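Local coordinates for protein chloride intracellular channel exc-4 (PDB 2YV9) that may insert into membranes to form chloride channels and is required to limit lumen size in the growing excretory canal of Caenorhabditis elegans, at residues E114-A119 and S176-R181; N125-F130 and M196-H201. All coordinates share one frame; numbering follows the deposited sequence.

Interaction 1: residues E114-A119 and S176-R181; sequences EKDPSA and SERKSR
Asp116 and Arg178 meet where two helices have their ends: Asp116 is the N-cap of helix 117-140, while Arg178 closes helix 155-178 just before Lys179 turns the chain away with a positive phi. The contact is essentially one ion pair, and it illustrates how a carboxylate can divide its two oxygens between separate tasks. Asp116 OD2 points across the gap and receives the end of the guanidinium group, with Arg178 NH2 at 3.0 Å as the main donor and Arg178 NH1 at 3.2 Å as a weak second. NH2 approaches the syn lone pair of OD2, but the bond is bent (140°) and the two flat groups are turned 37° apart, short of a coplanar fork. An extended chain from CG to NE carries the guanidinium group this far, and Arg178 NH1 also donates to Leu183 O. Asp116 OD1 turns back on its own helix, where it accepts weak capping bonds from Ser118 N (2.9 Å) and Ala119 N (3.3 Å). Replacing Asp116 by an alanine would probably leave those first-turn N-H groups without their cap and Arg178 without its anionic mate. Asp116 N is itself hydrogen-bonded to Tyr191 OH, from helix 190-210. The result is a classic aspartate N-cap doubled by a salt bridge, at the surface of the helical C-terminal domain of a GST fold.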
# COMPACT_ATOMS: atom_id res chain seq x y z
N GLU A 114 5.15 -11.44 -14.06
CA GLU A 114 4.25 -12.04 -15.05
C GLU A 114 2.81 -11.79 -14.62
O GLU A 114 2.56 -11.35 -13.50
CB GLU A 114 4.49 -13.53 -15.15
CG GLU A 114 5.83 -13.94 -15.61
CD GLU A 114 6.13 -13.54 -17.02
OE1 GLU A 114 5.19 -13.19 -17.78
OE2 GLU A 114 7.33 -13.57 -17.35
N LYS A 115 1.87 -11.98 -15.54
CA LYS A 115 0.44 -11.91 -15.22
C LYS A 115 -0.20 -13.28 -15.38
O LYS A 115 -0.03 -13.97 -16.38
CB LYS A 115 -0.28 -10.87 -16.08
CG LYS A 115 -0.16 -9.46 -15.55
CD LYS A 115 -1.00 -9.25 -14.28
CE LYS A 115 -0.80 -7.85 -13.69
NZ LYS A 115 -0.82 -7.85 -12.20
N ASP A 116 -0.90 -13.72 -14.33
CA ASP A 116 -1.48 -15.05 -14.35
C ASP A 116 -2.70 -14.99 -13.45
O ASP A 116 -2.56 -14.90 -12.21
CB ASP A 116 -0.51 -16.07 -13.86
CG ASP A 116 -1.07 -17.47 -13.90
OD1 ASP A 116 -2.30 -17.62 -14.09
OD2 ASP A 116 -0.29 -18.41 -13.72
N PRO A 117 -3.89 -15.00 -14.04
CA PRO A 117 -5.10 -14.86 -13.23
C PRO A 117 -5.44 -16.17 -12.48
O PRO A 117 -6.08 -16.12 -11.43
CB PRO A 117 -6.17 -14.49 -14.25
CG PRO A 117 -5.71 -15.17 -15.51
CD PRO A 117 -4.20 -15.10 -15.48
N SER A 118 -4.95 -17.30 -12.96
CA SER A 118 -5.05 -18.56 -12.21
C SER A 118 -4.36 -18.39 -10.86
O SER A 118 -4.93 -18.67 -9.82
CB SER A 118 -4.42 -19.72 -12.98
OG SER A 118 -4.14 -20.82 -12.12
N ALA A 119 -3.13 -17.91 -10.90
CA ALA A 119 -2.30 -17.78 -9.70
C ALA A 119 -2.88 -16.76 -8.73
O ALA A 119 -2.94 -16.98 -7.50
CB ALA A 119 -0.90 -17.37 -10.08
N SER A 176 1.43 -29.88 -9.64
CA SER A 176 1.62 -31.22 -10.19
C SER A 176 1.49 -31.18 -11.70
O SER A 176 2.31 -31.78 -12.41
CB SER A 176 0.63 -32.21 -9.60
OG SER A 176 -0.69 -31.76 -9.77
N GLU A 177 0.46 -30.50 -12.19
CA GLU A 177 0.31 -30.34 -13.64
C GLU A 177 1.40 -29.47 -14.29
O GLU A 177 1.87 -29.79 -15.37
CB GLU A 177 -1.11 -29.92 -14.05
CG GLU A 177 -1.72 -28.70 -13.41
CD GLU A 177 -3.22 -28.86 -13.13
OE1 GLU A 177 -3.72 -30.01 -13.12
OE2 GLU A 177 -3.91 -27.84 -12.89
N ARG A 178 1.82 -28.40 -13.63
CA ARG A 178 2.86 -27.51 -14.17
C ARG A 178 4.25 -28.14 -14.16
O ARG A 178 5.07 -27.88 -15.04
CB ARG A 178 2.88 -26.17 -13.43
CG ARG A 178 1.76 -25.28 -13.85
CD ARG A 178 1.86 -23.82 -13.37
NE ARG A 178 0.71 -23.09 -13.89
CZ ARG A 178 0.33 -21.86 -13.55
NH1 ARG A 178 1.00 -21.17 -12.65
NH2 ARG A 178 -0.77 -21.34 -14.12
N LYS A 179 4.51 -28.97 -13.16
CA LYS A 179 5.83 -29.58 -12.93
C LYS A 179 7.00 -28.59 -12.80
O LYS A 179 8.15 -28.95 -12.99
CB LYS A 179 6.10 -30.64 -14.02
CG LYS A 179 4.94 -31.61 -14.12
CD LYS A 179 5.18 -32.74 -15.09
CE LYS A 179 4.18 -33.87 -14.86
NZ LYS A 179 2.75 -33.42 -14.94
N SER A 180 6.68 -27.37 -12.38
CA SER A 180 7.62 -26.27 -12.23
C SER A 180 8.18 -26.11 -10.82
O SER A 180 7.55 -26.52 -9.86
CB SER A 180 6.91 -24.95 -12.61
OG SER A 180 5.70 -24.81 -11.96
N ARG A 181 9.40 -25.57 -10.74
CA ARG A 181 10.10 -25.33 -9.48
C ARG A 181 9.38 -24.24 -8.69
O ARG A 181 9.17 -24.37 -7.44
CB ARG A 181 11.50 -24.81 -9.78
CG ARG A 181 12.34 -24.53 -8.57
CD ARG A 181 13.08 -25.77 -8.14
NE ARG A 181 14.20 -26.03 -9.06
CZ ARG A 181 14.79 -27.21 -9.23
NH1 ARG A 181 14.40 -28.30 -8.56
NH2 ARG A 181 15.79 -27.31 -10.10

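Interaction 2: residues N125-F130 and M196-H201; sequences NLYRNF and MPRLHH
One face of the Tyr127 ring carries the aliphatic part of Arg198, whose CG lies 4.0 Å above the ring plane, toward the rim on the CD1 side. CD and NE continue across CB, CG and CD2 of the tyrosine, so the chain crosses the ring instead of running along it. The guanidinium group does not lie flat on the aromatic system: its plane is 69° from that of the ring, and with Arg198 CZ 5.4 Å from the centroid of the Tyr127 ring any cation-pi attraction is weak at most. Its firmer polar tie is NH1 to Glu194 O, one turn back in its own helix. With CG anti to the backbone N (chi1 -161°), Tyr127 reaches toward the partner helix, and its hydroxyl, at the far end of the ring, hydrogen-bonds to Tyr248 OH, which His201 ND1 also engages. On another side of the contact the packing is purely apolar, Leu126 CD2 meeting Leu199 CD2 at 3.9 Å as the two side chains cross nearly at right angles. Phe130 comes obliquely toward the His201 backbone, CZ lying 4.4 Å from His201 O. These bulky groups fill the space between the axes of segments 125-130 and 196-201, 10.7 Å apart at their closest and inclined at 28° in roughly the same direction. The leucine pair is completed by Leu168 of helix 155-178, which touches both Leu126 and Leu199, while Leu221 and Tyr224 of helix 219-228 also cover Leu199. Leu38, from helix 38-52 of the thioredoxin-like N-terminal domain, packs on Tyr127 and His201, so this helix pair of the C-terminal bundle also presents a surface to the domain thought to enter membranes.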
# COMPACT_ATOMS: atom_id res chain seq x y z
N ASN A 125 -7.67 -16.79 -2.67
CA ASN A 125 -8.70 -17.65 -2.12
C ASN A 125 -8.13 -18.43 -0.92
O ASN A 125 -8.81 -18.65 0.11
CB ASN A 125 -9.25 -18.61 -3.18
CG ASN A 125 -10.66 -19.12 -2.87
OD1 ASN A 125 -11.11 -19.11 -1.74
ND2 ASN A 125 -11.36 -19.56 -3.90
N LEU A 126 -6.87 -18.86 -1.06
CA LEU A 126 -6.22 -19.58 0.05
C LEU A 126 -6.18 -18.68 1.30
O LEU A 126 -6.60 -19.09 2.41
CB LEU A 126 -4.81 -19.96 -0.35
CG LEU A 126 -3.94 -20.49 0.78
CD1 LEU A 126 -4.51 -21.81 1.34
CD2 LEU A 126 -2.43 -20.56 0.30
N TYR A 127 -5.63 -17.49 1.13
CA TYR A 127 -5.38 -16.66 2.35
C TYR A 127 -6.67 -16.14 2.94
O TYR A 127 -6.79 -16.01 4.16
CB TYR A 127 -4.40 -15.53 2.08
CG TYR A 127 -3.79 -14.95 3.30
CD1 TYR A 127 -2.98 -15.70 4.11
CD2 TYR A 127 -3.98 -13.64 3.59
CE1 TYR A 127 -2.43 -15.14 5.26
CE2 TYR A 127 -3.44 -13.05 4.71
CZ TYR A 127 -2.67 -13.79 5.53
OH TYR A 127 -2.19 -13.10 6.64
N ARG A 128 -7.65 -15.87 2.09
CA ARG A 128 -9.00 -15.48 2.56
C ARG A 128 -9.61 -16.58 3.45
O ARG A 128 -10.14 -16.32 4.56
CB ARG A 128 -9.85 -15.24 1.35
CG ARG A 128 -11.36 -15.12 1.55
CD ARG A 128 -11.91 -14.90 0.15
NE ARG A 128 -13.00 -15.78 -0.17
CZ ARG A 128 -13.29 -16.22 -1.39
NH1 ARG A 128 -12.59 -15.90 -2.50
NH2 ARG A 128 -14.36 -17.01 -1.51
N ASN A 129 -9.53 -17.82 3.01
CA ASN A 129 -10.09 -18.88 3.85
C ASN A 129 -9.30 -19.12 5.14
O ASN A 129 -9.87 -19.45 6.19
CB ASN A 129 -10.29 -20.16 3.07
CG ASN A 129 -11.50 -20.09 2.17
OD1 ASN A 129 -11.40 -20.21 0.97
ND2 ASN A 129 -12.65 -19.92 2.77
N PHE A 130 -7.98 -18.97 5.06
CA PHE A 130 -7.12 -19.05 6.26
C PHE A 130 -7.58 -18.00 7.27
O PHE A 130 -7.76 -18.31 8.43
CB PHE A 130 -5.66 -18.81 5.89
CG PHE A 130 -4.73 -18.65 7.08
CD1 PHE A 130 -4.46 -19.69 7.95
CD2 PHE A 130 -4.11 -17.43 7.27
CE1 PHE A 130 -3.56 -19.50 9.02
CE2 PHE A 130 -3.23 -17.25 8.34
CZ PHE A 130 -2.96 -18.28 9.19
N MET A 196 4.69 -17.80 -1.18
CA MET A 196 5.57 -18.54 -0.29
C MET A 196 5.46 -17.95 1.15
O MET A 196 5.27 -18.70 2.10
CB MET A 196 7.01 -18.57 -0.81
CG MET A 196 7.16 -19.42 -2.05
SD MET A 196 8.88 -19.26 -2.69
CE MET A 196 8.97 -20.83 -3.63
N PRO A 197 5.51 -16.61 1.26
CA PRO A 197 5.25 -16.11 2.68
C PRO A 197 3.88 -16.52 3.25
O PRO A 197 3.81 -16.94 4.38
CB PRO A 197 5.38 -14.59 2.51
CG PRO A 197 6.34 -14.43 1.30
CD PRO A 197 5.89 -15.54 0.35
N ARG A 198 2.83 -16.50 2.43
CA ARG A 198 1.50 -16.92 2.90
C ARG A 198 1.50 -18.39 3.36
O ARG A 198 0.96 -18.76 4.42
CB ARG A 198 0.42 -16.56 1.91
CG ARG A 198 0.22 -15.04 1.80
CD ARG A 198 -0.72 -14.61 0.64
NE ARG A 198 -1.06 -13.19 0.69
CZ ARG A 198 -0.18 -12.20 0.54
NH1 ARG A 198 1.09 -12.48 0.24
NH2 ARG A 198 -0.56 -10.94 0.67
N LEU A 199 2.11 -19.25 2.56
CA LEU A 199 2.21 -20.64 2.94
C LEU A 199 2.95 -20.83 4.25
O LEU A 199 2.52 -21.60 5.09
CB LEU A 199 2.83 -21.46 1.82
CG LEU A 199 2.00 -21.73 0.60
CD1 LEU A 199 2.85 -22.39 -0.55
CD2 LEU A 199 0.77 -22.69 0.89
N HIS A 200 4.07 -20.14 4.40
CA HIS A 200 4.88 -20.28 5.62
C HIS A 200 4.11 -19.75 6.82
O HIS A 200 4.09 -20.40 7.88
CB HIS A 200 6.15 -19.48 5.49
CG HIS A 200 7.09 -19.72 6.62
ND1 HIS A 200 7.60 -20.97 6.94
CD2 HIS A 200 7.58 -18.87 7.55
CE1 HIS A 200 8.37 -20.85 8.02
NE2 HIS A 200 8.37 -19.60 8.41
N HIS A 201 3.43 -18.62 6.66
CA HIS A 201 2.54 -18.10 7.73
C HIS A 201 1.50 -19.19 8.11
O HIS A 201 1.24 -19.47 9.30
CB HIS A 201 1.78 -16.83 7.33
CG HIS A 201 2.61 -15.60 7.35
ND1 HIS A 201 2.09 -14.36 7.70
CD2 HIS A 201 3.94 -15.40 7.14
CE1 HIS A 201 3.05 -13.46 7.62
NE2 HIS A 201 4.19 -14.06 7.31

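How the interactions relate
Helix 117-140 is common to both contacts: interaction 1 uses its capped start and interaction 2 its third and fourth turns, with centres 16 Å apart and nearest atoms about 5 Å from each other. Along the chain the segments alternate, 114-119, 125-130, 176-181, 196-201, so the same helix is tied first to the end of helix 155-178 and then to helix 190-210, the next helix in sequence. One contact is a polar link at the surface, the other a buried, largely nonpolar joint nearer the centre of the chain. Together they illustrate how the all-helical domain of a GST fold brings consecutive helices together around a shared one.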